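Formate dehydrogenase subunit beta (Desulfovibrio gigas, PDB 1H0H) serves as the electron-transfer subunit of formate dehydrogenase, carrying three [4Fe-4S] clusters that relay electrons during the reversible two-electron oxidation of formate to carbon dioxide. Local coordinates at residues B[4-9]-B[197-202]; B[42-47]-B[124-129]; B[72-77]-B[135-140]. All blocks are in the same frame, centred on the assembly; numbering follows the deposited sequence.

Contact 3 lies between two of the clusters: 72-77 supplies Cys72 and Cys75 to cluster #3, and 135-140 supplies Cys137 and Cys140 to cluster #2. Contact 1, its centre about 15 Å away, is the central strand pair of a small sheet and touches contact 3 directly: Val197 N lies 2.9 Å from Arg73 O, probably a hydrogen bond, and the Phe4 ring packs on Met139 and touches cluster #2. Contact 2, about 14 Å from contact 3 between centres, borders cluster #3 through Val124 and Pro125, and 126-127 pairs with 134-135. Contacts 1 and 2, about 22 Å apart between centres, lie on opposite sides of the chain's centre and do not touch.

Contact 1 (B[4-9]-B[197-202]); sequences FFVDTT and VIFLTA
Val6 and Phe199 pack alongside each other across two parallel strands, 4-7 and 197-201, whose axes come within 4.7 Å. Val6 CB sits 3.6 Å from Phe199 CD2, while Val6 CG2 lies over one face of that ring, a CH-pi contact. CG2 also meets Val197 CG1, and the Phe4 ring lies beside Val197 CG2, so this face of the sheet is closely filled. On the other face Leu200 CB meets the edge of the Phe5 ring, 3.5 Å from CE1; with CG anti to the backbone N (chi1 168°), Phe5 swings its ring along the strand toward Leu200. Ile198 N to Phe4 O, Val6 N to Ile198 O and Leu200 N to Val6 O are nearly straight bonds. Beyond Asp7 the chains diverge. Thr8 OG1 still donates to Leu200 O (2.7 Å), but the bond from Thr8 N is weak, and at partly exposed Thr9 the contact thins to CG2 against Ala202 CB, 4.0 Å apart. Thr9 N bonds Asp7 OD1 in an Asx turn, and Thr9 OG1 adds a second bond from the same face. The pair forms the parallel centre of a mixed sheet, with Phe4 at cluster #2 and the turn leading toward Cys11, a ligand of cluster #1.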
loop_
_atom_site.group_PDB
_atom_site.type_symbol
_atom_site.label_atom_id
_atom_site.label_comp_id
_atom_site.label_asym_id
_atom_site.label_seq_id
_atom_site.Cartn_x
_atom_site.Cartn_y
_atom_site.Cartn_z
ATOM N N PHE B 4 -17.238 13.368 26.872
ATOM C CA PHE B 4 -16.825 12.950 25.550
ATOM C C PHE B 4 -17.823 13.546 24.587
ATOM O O PHE B 4 -19.018 13.702 24.903
ATOM C CB PHE B 4 -16.978 11.421 25.370
ATOM C CG PHE B 4 -16.040 10.549 26.189
ATOM C CD1 PHE B 4 -16.203 10.408 27.556
ATOM C CD2 PHE B 4 -15.041 9.783 25.554
ATOM C CE1 PHE B 4 -15.347 9.544 28.299
ATOM C CE2 PHE B 4 -14.198 8.933 26.281
ATOM C CZ PHE B 4 -14.354 8.819 27.671
ATOM N N PHE B 5 -17.355 13.865 23.393
ATOM C CA PHE B 5 -18.255 14.176 22.311
ATOM C C PHE B 5 -17.911 13.173 21.203
ATOM O O PHE B 5 -16.782 13.136 20.737
ATOM C CB PHE B 5 -18.103 15.601 21.792
ATOM C CG PHE B 5 -18.825 15.840 20.485
ATOM C CD1 PHE B 5 -20.140 15.425 20.319
ATOM C CD2 PHE B 5 -18.179 16.433 19.415
ATOM C CE1 PHE B 5 -20.823 15.637 19.107
ATOM C CE2 PHE B 5 -18.844 16.635 18.200
ATOM C CZ PHE B 5 -20.179 16.234 18.059
ATOM N N VAL B 6 -18.878 12.351 20.814
ATOM C CA VAL B 6 -18.658 11.396 19.733
ATOM C C VAL B 6 -19.423 11.846 18.490
ATOM O O VAL B 6 -20.656 11.830 18.456
ATOM C CB VAL B 6 -19.109 9.987 20.145
ATOM C CG1 VAL B 6 -18.711 8.969 19.086
ATOM C CG2 VAL B 6 -18.545 9.604 21.536
ATOM N N ASP B 7 -18.697 12.278 17.467
ATOM C CA ASP B 7 -19.335 12.753 16.256
ATOM C C ASP B 7 -19.383 11.597 15.271
ATOM O O ASP B 7 -18.401 11.365 14.570
ATOM C CB ASP B 7 -18.536 13.929 15.691
ATOM C CG ASP B 7 -19.160 14.532 14.468
ATOM O OD1 ASP B 7 -20.167 13.994 13.965
ATOM O OD2 ASP B 7 -18.695 15.556 13.927
ATOM N N THR B 8 -20.499 10.858 15.230
ATOM C CA THR B 8 -20.610 9.709 14.318
ATOM C C THR B 8 -20.486 10.106 12.855
ATOM O O THR B 8 -20.146 9.271 12.002
ATOM C CB THR B 8 -21.925 8.915 14.520
ATOM O OG1 THR B 8 -23.041 9.730 14.137
ATOM C CG2 THR B 8 -22.156 8.574 15.995
ATOM N N THR B 9 -20.699 11.377 12.538
ATOM C CA THR B 9 -20.594 11.755 11.137
ATOM C C THR B 9 -19.138 11.716 10.655
ATOM O O THR B 9 -18.889 11.796 9.466
ATOM C CB THR B 9 -21.201 13.142 10.826
ATOM O OG1 THR B 9 -20.371 14.199 11.365
ATOM C CG2 THR B 9 -22.562 13.312 11.477
ATOM N N VAL B 197 -21.054 10.893 27.889
ATOM C CA VAL B 197 -20.633 10.528 26.550
ATOM C C VAL B 197 -21.742 10.967 25.598
ATOM O O VAL B 197 -22.790 10.306 25.496
ATOM C CB VAL B 197 -20.361 9.008 26.423
ATOM C CG1 VAL B 197 -19.915 8.655 25.001
ATOM C CG2 VAL B 197 -19.279 8.565 27.394
ATOM N N ILE B 198 -21.519 12.079 24.893
ATOM C CA ILE B 198 -22.555 12.646 24.041
ATOM C C ILE B 198 -22.387 12.306 22.545
ATOM O O ILE B 198 -21.436 12.778 21.914
ATOM C CB ILE B 198 -22.630 14.180 24.198
ATOM C CG1 ILE B 198 -22.795 14.595 25.667
ATOM C CG2 ILE B 198 -23.796 14.735 23.327
ATOM C CD1 ILE B 198 -22.602 16.117 25.922
ATOM N N PHE B 199 -23.284 11.486 21.988
ATOM C CA PHE B 199 -23.239 11.158 20.554
ATOM C C PHE B 199 -24.076 12.107 19.692
ATOM O O PHE B 199 -25.218 12.453 20.051
ATOM C CB PHE B 199 -23.758 9.763 20.259
ATOM C CG PHE B 199 -22.958 8.659 20.862
ATOM C CD1 PHE B 199 -23.173 8.285 22.173
ATOM C CD2 PHE B 199 -22.034 7.944 20.093
ATOM C CE1 PHE B 199 -22.484 7.243 22.712
ATOM C CE2 PHE B 199 -21.325 6.897 20.633
ATOM C CZ PHE B 199 -21.539 6.556 21.956
ATOM N N LEU B 200 -23.491 12.530 18.573
ATOM C CA LEU B 200 -24.199 13.273 17.552
ATOM C C LEU B 200 -24.533 12.283 16.461
ATOM O O LEU B 200 -23.660 11.509 16.042
ATOM C CB LEU B 200 -23.332 14.391 16.957
ATOM C CG LEU B 200 -23.897 15.075 15.701
ATOM C CD1 LEU B 200 -25.229 15.774 16.005
ATOM C CD2 LEU B 200 -22.939 16.085 15.113
ATOM N N THR B 201 -25.793 12.261 16.040
ATOM C CA THR B 201 -26.216 11.443 14.909
ATOM C C THR B 201 -26.801 12.357 13.871
ATOM O O THR B 201 -27.298 13.436 14.204
ATOM C CB THR B 201 -27.230 10.355 15.308
ATOM O OG1 THR B 201 -28.313 10.913 16.080
ATOM C CG2 THR B 201 -26.571 9.323 16.195
ATOM N N ALA B 202 -26.737 11.938 12.609
ATOM C CA ALA B 202 -27.236 12.757 11.523
ATOM C C ALA B 202 -28.686 12.417 11.167
ATOM O O ALA B 202 -29.303 13.108 10.388
ATOM C CB ALA B 202 -26.332 12.621 10.294
#

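Contact 2 (B[42-47]-B[124-129]); sequences PDFNFH and VPRKVA
The loop 42-47 runs past 124-129 with end-to-end directions 49° apart, coming closest where the CA atoms of Phe46 and Arg126 are 4.8 Å apart. Arg126 carries the polar half. Its CB and CG lie against the backbone of Asn45, and a bend at chi2 then turns CD, NE and the guanidinium back beside Phe44, whose CB lies over one face of the guanidinium while NH2 comes to the edge of the ring. NE donates to Phe44 O (2.9 Å) from well above the carbonyl plane. NH2 forms a salt bridge with Asp43 OD2 (2.8 Å), the carboxylate and guanidinium planes turned 62° from each other, and NH1 donates to Pro125 O in its own segment (2.7 Å). Asp123 adds a second carboxylate at NH2, and Asp43 OD1 is paired with Arg53.

The apolar half has two parts. Val124 puts CG1 over one face of the Phe44 ring and CG2 3.7 Å from CE2. At the other end Val128 CB stands almost centrally over the Phe46 ring, 3.5 Å from its centroid and 8° off the normal, a close CH-pi contact; the Arg126 carbonyl oxygen lies at the ring's edge. A water bridges the backbones, accepting from Phe46 N (2.8 Å) and donating to Lys127 O.

With all three guanidinium nitrogens bonded, Arg126 is fixed in rotation. The carboxylates of Asp43 and Asp123 balance its charge, Arg126 and Arg53 would be expected to keep Asp43 ionised, and the network pins the loop beside the segment that borders cluster #3.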
loop_
_atom_site.group_PDB
_atom_site.type_symbol
_atom_site.label_atom_id
_atom_site.label_comp_id
_atom_site.label_asym_id
_atom_site.label_seq_id
_atom_site.Cartn_x
_atom_site.Cartn_y
_atom_site.Cartn_z
ATOM N N PRO B 42 -21.368 -8.953 18.142
ATOM C CA PRO B 42 -22.738 -8.474 17.901
ATOM C C PRO B 42 -23.207 -7.478 18.939
ATOM O O PRO B 42 -24.097 -6.669 18.672
ATOM C CB PRO B 42 -23.596 -9.743 18.066
ATOM C CG PRO B 42 -22.686 -10.843 18.009
ATOM C CD PRO B 42 -21.314 -10.388 18.445
ATOM N N ASP B 43 -22.629 -7.552 20.129
ATOM C CA ASP B 43 -23.125 -6.748 21.232
ATOM C C ASP B 43 -22.051 -6.646 22.296
ATOM O O ASP B 43 -21.040 -7.347 22.256
ATOM C CB ASP B 43 -24.406 -7.419 21.785
ATOM C CG ASP B 43 -25.200 -6.524 22.766
ATOM O OD1 ASP B 43 -25.150 -5.268 22.667
ATOM O OD2 ASP B 43 -25.950 -7.015 23.645
ATOM N N PHE B 44 -22.237 -5.731 23.236
ATOM C CA PHE B 44 -21.352 -5.658 24.376
ATOM C C PHE B 44 -21.298 -6.987 25.102
ATOM O O PHE B 44 -22.291 -7.702 25.157
ATOM C CB PHE B 44 -21.938 -4.698 25.413
ATOM C CG PHE B 44 -21.914 -3.259 25.013
ATOM C CD1 PHE B 44 -20.716 -2.608 24.779
ATOM C CD2 PHE B 44 -23.085 -2.531 24.949
ATOM C CE1 PHE B 44 -20.690 -1.248 24.439
ATOM C CE2 PHE B 44 -23.069 -1.182 24.629
ATOM C CZ PHE B 44 -21.840 -0.534 24.388
ATOM N N ASN B 45 -20.133 -7.322 25.653
ATOM C CA ASN B 45 -20.018 -8.471 26.560
ATOM C C ASN B 45 -19.052 -8.090 27.685
ATOM O O ASN B 45 -18.493 -6.972 27.671
ATOM C CB ASN B 45 -19.639 -9.787 25.843
ATOM C CG ASN B 45 -18.345 -9.680 25.063
ATOM O OD1 ASN B 45 -17.316 -9.317 25.617
ATOM N ND2 ASN B 45 -18.385 -10.040 23.774
ATOM N N PHE B 46 -18.877 -8.975 28.668
ATOM C CA PHE B 46 -17.977 -8.706 29.806
ATOM C C PHE B 46 -16.580 -8.250 29.372
ATOM O O PHE B 46 -15.897 -7.533 30.111
ATOM C CB PHE B 46 -17.871 -9.958 30.720
ATOM C CG PHE B 46 -17.059 -9.751 31.973
ATOM C CD1 PHE B 46 -17.605 -9.110 33.089
ATOM C CD2 PHE B 46 -15.749 -10.205 32.041
ATOM C CE1 PHE B 46 -16.853 -8.938 34.239
ATOM C CE2 PHE B 46 -14.980 -10.021 33.173
ATOM C CZ PHE B 46 -15.537 -9.372 34.280
ATOM N N HIS B 47 -16.141 -8.665 28.186
ATOM C CA HIS B 47 -14.773 -8.359 27.763
ATOM C C HIS B 47 -14.681 -7.302 26.683
ATOM O O HIS B 47 -13.586 -7.048 26.158
ATOM C CB HIS B 47 -14.095 -9.601 27.218
ATOM C CG HIS B 47 -13.998 -10.716 28.199
ATOM N ND1 HIS B 47 -13.276 -10.619 29.368
ATOM C CD2 HIS B 47 -14.523 -11.963 28.179
ATOM C CE1 HIS B 47 -13.368 -11.760 30.033
ATOM N NE2 HIS B 47 -14.105 -12.596 29.324
ATOM N N VAL B 124 -25.963 -1.341 28.553
ATOM C CA VAL B 124 -24.513 -1.422 28.493
ATOM C C VAL B 124 -23.776 -2.484 29.350
ATOM O O VAL B 124 -22.942 -3.202 28.795
ATOM C CB VAL B 124 -23.877 -0.016 28.681
ATOM C CG1 VAL B 124 -22.356 -0.097 28.850
ATOM C CG2 VAL B 124 -24.241 0.888 27.500
ATOM N N PRO B 125 -24.063 -2.608 30.648
ATOM C CA PRO B 125 -23.284 -3.501 31.538
ATOM C C PRO B 125 -23.393 -4.980 31.203
ATOM O O PRO B 125 -24.459 -5.440 30.809
ATOM C CB PRO B 125 -23.922 -3.303 32.920
ATOM C CG PRO B 125 -24.964 -2.276 32.793
ATOM C CD PRO B 125 -25.147 -1.911 31.368
ATOM N N ARG B 126 -22.320 -5.726 31.421
ATOM C CA ARG B 126 -22.341 -7.161 31.082
ATOM C C ARG B 126 -21.699 -8.030 32.159
ATOM O O ARG B 126 -20.738 -7.634 32.790
ATOM C CB ARG B 126 -21.663 -7.391 29.724
ATOM C CG ARG B 126 -22.414 -6.784 28.566
ATOM C CD ARG B 126 -23.682 -7.516 28.224
ATOM N NE ARG B 126 -24.387 -6.958 27.077
ATOM C CZ ARG B 126 -25.328 -6.027 27.164
ATOM N NH1 ARG B 126 -25.667 -5.502 28.340
ATOM N NH2 ARG B 126 -25.905 -5.602 26.064
ATOM N N LYS B 127 -22.263 -9.213 32.361
ATOM C CA LYS B 127 -21.810 -10.138 33.377
ATOM C C LYS B 127 -20.906 -11.216 32.786
ATOM O O LYS B 127 -21.188 -11.751 31.724
ATOM C CB LYS B 127 -23.029 -10.848 33.973
ATOM C CG LYS B 127 -22.742 -11.642 35.238
ATOM C CD LYS B 127 -23.979 -12.500 35.657
ATOM C CE LYS B 127 -24.150 -13.748 34.770
ATOM N NZ LYS B 127 -23.245 -14.892 35.116
ATOM N N VAL B 128 -19.844 -11.567 33.511
ATOM C CA VAL B 128 -18.981 -12.669 33.096
ATOM C C VAL B 128 -19.770 -13.975 33.332
ATOM O O VAL B 128 -20.623 -14.046 34.224
ATOM C CB VAL B 128 -17.694 -12.695 33.934
ATOM C CG1 VAL B 128 -18.009 -13.171 35.351
ATOM C CG2 VAL B 128 -16.620 -13.565 33.274
ATOM N N ALA B 129 -19.491 -15.010 32.558
ATOM C CA ALA B 129 -20.268 -16.241 32.685
ATOM C C ALA B 129 -20.257 -16.881 34.066
ATOM O O ALA B 129 -21.302 -17.275 34.598
ATOM C CB ALA B 129 -19.796 -17.273 31.645
HETATM O O HOH W 1 -20.629 -11.187 28.838
#

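Contact 3 (B[72-77]-B[135-140]). With SF4 (iron/sulfur cluster), chain N; SF4 (iron/sulfur cluster), chain M.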
loop_
_atom_site.group_PDB
_atom_site.type_symbol
_atom_site.label_atom_id
_atom_site.label_comp_id
_atom_site.label_asym_id
_atom_site.label_seq_id
_atom_site.Cartn_x
_atom_site.Cartn_y
_atom_site.Cartn_z
ATOM N N CYS B 72 -20.345 2.756 27.457
ATOM C CA CYS B 72 -21.101 3.327 28.570
ATOM C C CYS B 72 -21.208 4.852 28.413
ATOM O O CYS B 72 -20.248 5.497 27.996
ATOM C CB CYS B 72 -20.392 3.020 29.875
ATOM S SG CYS B 72 -21.046 3.912 31.288
ATOM N N ARG B 73 -22.345 5.428 28.779
ATOM C CA ARG B 73 -22.539 6.876 28.623
ATOM C C ARG B 73 -22.030 7.688 29.808
ATOM O O ARG B 73 -22.066 8.895 29.769
ATOM C CB ARG B 73 -24.019 7.192 28.474
ATOM C CG ARG B 73 -24.698 6.414 27.367
ATOM C CD ARG B 73 -24.196 6.717 25.936
ATOM N NE ARG B 73 -25.166 6.200 24.977
ATOM C CZ ARG B 73 -25.215 4.935 24.575
ATOM N NH1 ARG B 73 -24.337 4.032 25.049
ATOM N NH2 ARG B 73 -26.142 4.576 23.707
ATOM N N HIS B 74 -21.624 6.999 30.864
ATOM C CA HIS B 74 -21.224 7.643 32.106
ATOM C C HIS B 74 -22.263 8.671 32.537
ATOM O O HIS B 74 -21.983 9.868 32.695
ATOM C CB HIS B 74 -19.795 8.173 32.009
ATOM C CG HIS B 74 -18.798 7.074 31.920
ATOM N ND1 HIS B 74 -18.281 6.451 33.035
ATOM C CD2 HIS B 74 -18.304 6.404 30.847
ATOM C CE1 HIS B 74 -17.474 5.477 32.658
ATOM N NE2 HIS B 74 -17.454 5.440 31.333
ATOM N N CYS B 75 -23.484 8.159 32.672
ATOM C CA CYS B 75 -24.646 8.936 33.110
ATOM C C CYS B 75 -24.340 9.848 34.279
ATOM O O CYS B 75 -23.687 9.447 35.255
ATOM C CB CYS B 75 -25.774 7.984 33.496
ATOM S SG CYS B 75 -26.400 7.028 32.106
ATOM N N ILE B 76 -24.815 11.087 34.190
ATOM C CA ILE B 76 -24.575 12.050 35.245
ATOM C C ILE B 76 -25.160 11.561 36.572
ATOM O O ILE B 76 -24.559 11.721 37.641
ATOM C CB ILE B 76 -25.154 13.405 34.820
ATOM C CG1 ILE B 76 -24.288 13.963 33.675
ATOM C CG2 ILE B 76 -25.208 14.384 36.002
ATOM C CD1 ILE B 76 -24.943 15.111 32.959
ATOM N N ALA B 77 -26.332 10.946 36.487
ATOM C CA ALA B 77 -27.017 10.384 37.645
ATOM C C ALA B 77 -27.267 8.930 37.291
ATOM O O ALA B 77 -28.352 8.572 36.865
ATOM C CB ALA B 77 -28.339 11.099 37.859
ATOM N N ALA B 135 -18.721 -5.875 34.131
ATOM C CA ALA B 135 -17.745 -4.876 33.708
ATOM C C ALA B 135 -18.275 -4.117 32.505
ATOM O O ALA B 135 -19.253 -4.534 31.894
ATOM C CB ALA B 135 -16.373 -5.523 33.409
ATOM N N LYS B 136 -17.631 -2.995 32.199
ATOM C CA LYS B 136 -18.005 -2.092 31.119
ATOM C C LYS B 136 -16.892 -1.046 31.061
ATOM O O LYS B 136 -15.922 -1.130 31.820
ATOM C CB LYS B 136 -19.348 -1.406 31.434
ATOM C CG LYS B 136 -19.268 -0.503 32.656
ATOM C CD LYS B 136 -20.531 0.387 32.836
ATOM C CE LYS B 136 -20.280 1.534 33.859
ATOM N NZ LYS B 136 -19.181 2.483 33.360
ATOM N N CYS B 137 -17.015 -0.088 30.141
ATOM C CA CYS B 137 -16.089 1.024 30.003
ATOM C C CYS B 137 -15.768 1.664 31.351
ATOM O O CYS B 137 -16.683 1.983 32.131
ATOM C CB CYS B 137 -16.750 2.068 29.097
ATOM S SG CYS B 137 -15.980 3.677 29.044
ATOM N N ASP B 138 -14.478 1.841 31.643
ATOM C CA ASP B 138 -14.088 2.508 32.881
ATOM C C ASP B 138 -13.558 3.926 32.640
ATOM O O ASP B 138 -12.804 4.477 33.457
ATOM C CB ASP B 138 -13.086 1.667 33.675
ATOM C CG ASP B 138 -11.714 1.576 33.016
ATOM O OD1 ASP B 138 -11.535 2.081 31.893
ATOM O OD2 ASP B 138 -10.763 0.982 33.576
ATOM N N MET B 139 -13.960 4.499 31.511
ATOM C CA MET B 139 -13.506 5.833 31.104
ATOM C C MET B 139 -11.972 5.904 31.081
ATOM O O MET B 139 -11.407 6.989 31.180
ATOM C CB MET B 139 -14.077 6.914 32.071
ATOM C CG MET B 139 -14.239 8.305 31.465
ATOM S SD MET B 139 -14.651 9.673 32.612
ATOM C CE MET B 139 -16.415 9.714 32.563
ATOM N N CYS B 140 -11.302 4.765 30.961
ATOM C CA CYS B 140 -9.853 4.750 31.068
ATOM C C CYS B 140 -9.420 5.582 32.287
ATOM O O CYS B 140 -8.538 6.468 32.199
ATOM C CB CYS B 140 -9.218 5.307 29.770
ATOM S SG CYS B 140 -9.255 4.169 28.384
HETATM FE FE1 SF4 N . -25.772 2.274 31.757
HETATM FE FE2 SF4 N . -23.201 3.275 31.808
HETATM FE FE3 SF4 N . -25.454 4.935 32.423
HETATM FE FE4 SF4 N . -24.709 2.920 34.161
HETATM S S1 SF4 N . -23.472 4.873 33.645
HETATM S S2 SF4 N . -26.766 3.328 33.529
HETATM S S3 SF4 N . -23.931 1.280 32.646
HETATM S S4 SF4 N . -24.899 3.926 30.341
HETATM FE FE1 SF4 M . -11.437 3.766 27.823
HETATM FE FE2 SF4 M . -12.822 4.246 25.498
HETATM FE FE3 SF4 M . -14.163 3.486 27.800
HETATM FE FE4 SF4 M . -12.590 1.688 26.429
HETATM S S1 SF4 M . -14.486 2.790 25.670
HETATM S S2 SF4 M . -12.679 2.078 28.689
HETATM S S3 SF4 M . -10.938 2.927 25.640
HETATM S S4 SF4 M . -12.978 5.410 27.636
HETATM O O HOH W 2 -19.019 -0.033 28.060
#
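Cys72 and Cys137 both hold SG anti to the backbone N (chi1 169° and 167°), sending their sulfurs to different clusters while the two CB atoms stay 3.8 Å apart. His74, with CG anti to its carbonyl carbon, reaches between them, and its positive phi belongs to the turn after Cys72.

The imidazole joins the two sites. NE2 donates to Cys137 SG (3.2 Å, N-H...S angle 164°), and the sulfur lies in the ring plane at its edge. Cys72 SG stands over one ring face and Met139 CE over the opposite one, the methyl brought there by a bend at chi3 and resting 3.6 Å from His74 CG. ND1 is hydrogen-bonded to Val101 N, so both ring nitrogens are engaged, which leaves the imidazole little freedom to turn or flip.

Each cysteine sulfur also takes a backbone N-H two residues on, Cys72 from His74 N and Cys137 from Met139 N. Cys72 SG binds the iron FE2 of cluster #3, and Cys137 SG the iron FE3 of cluster #2 at 2.2 Å, with Cys75 and Cys140 as further ligands. Lys136 folds its ammonium back at chi4: NZ donates to Cys137 O (2.8 Å) and to Val101 O, and lies 3.1 Å from Cys72 SG. This positive charge and the N-H donors would be expected to stabilise negative charge on the thiolates and probably tune the cluster potentials. A water accepting from Cys72 N and Cys137 N ties the backbones together.

The two loops meet between the clusters. Segment 72-77 leads from strand 62-70 to helix 79-84; segment 135-140 leads from strand 134-135 to helix 141-144, with strand 101-103 packed against Lys136 and Asp138.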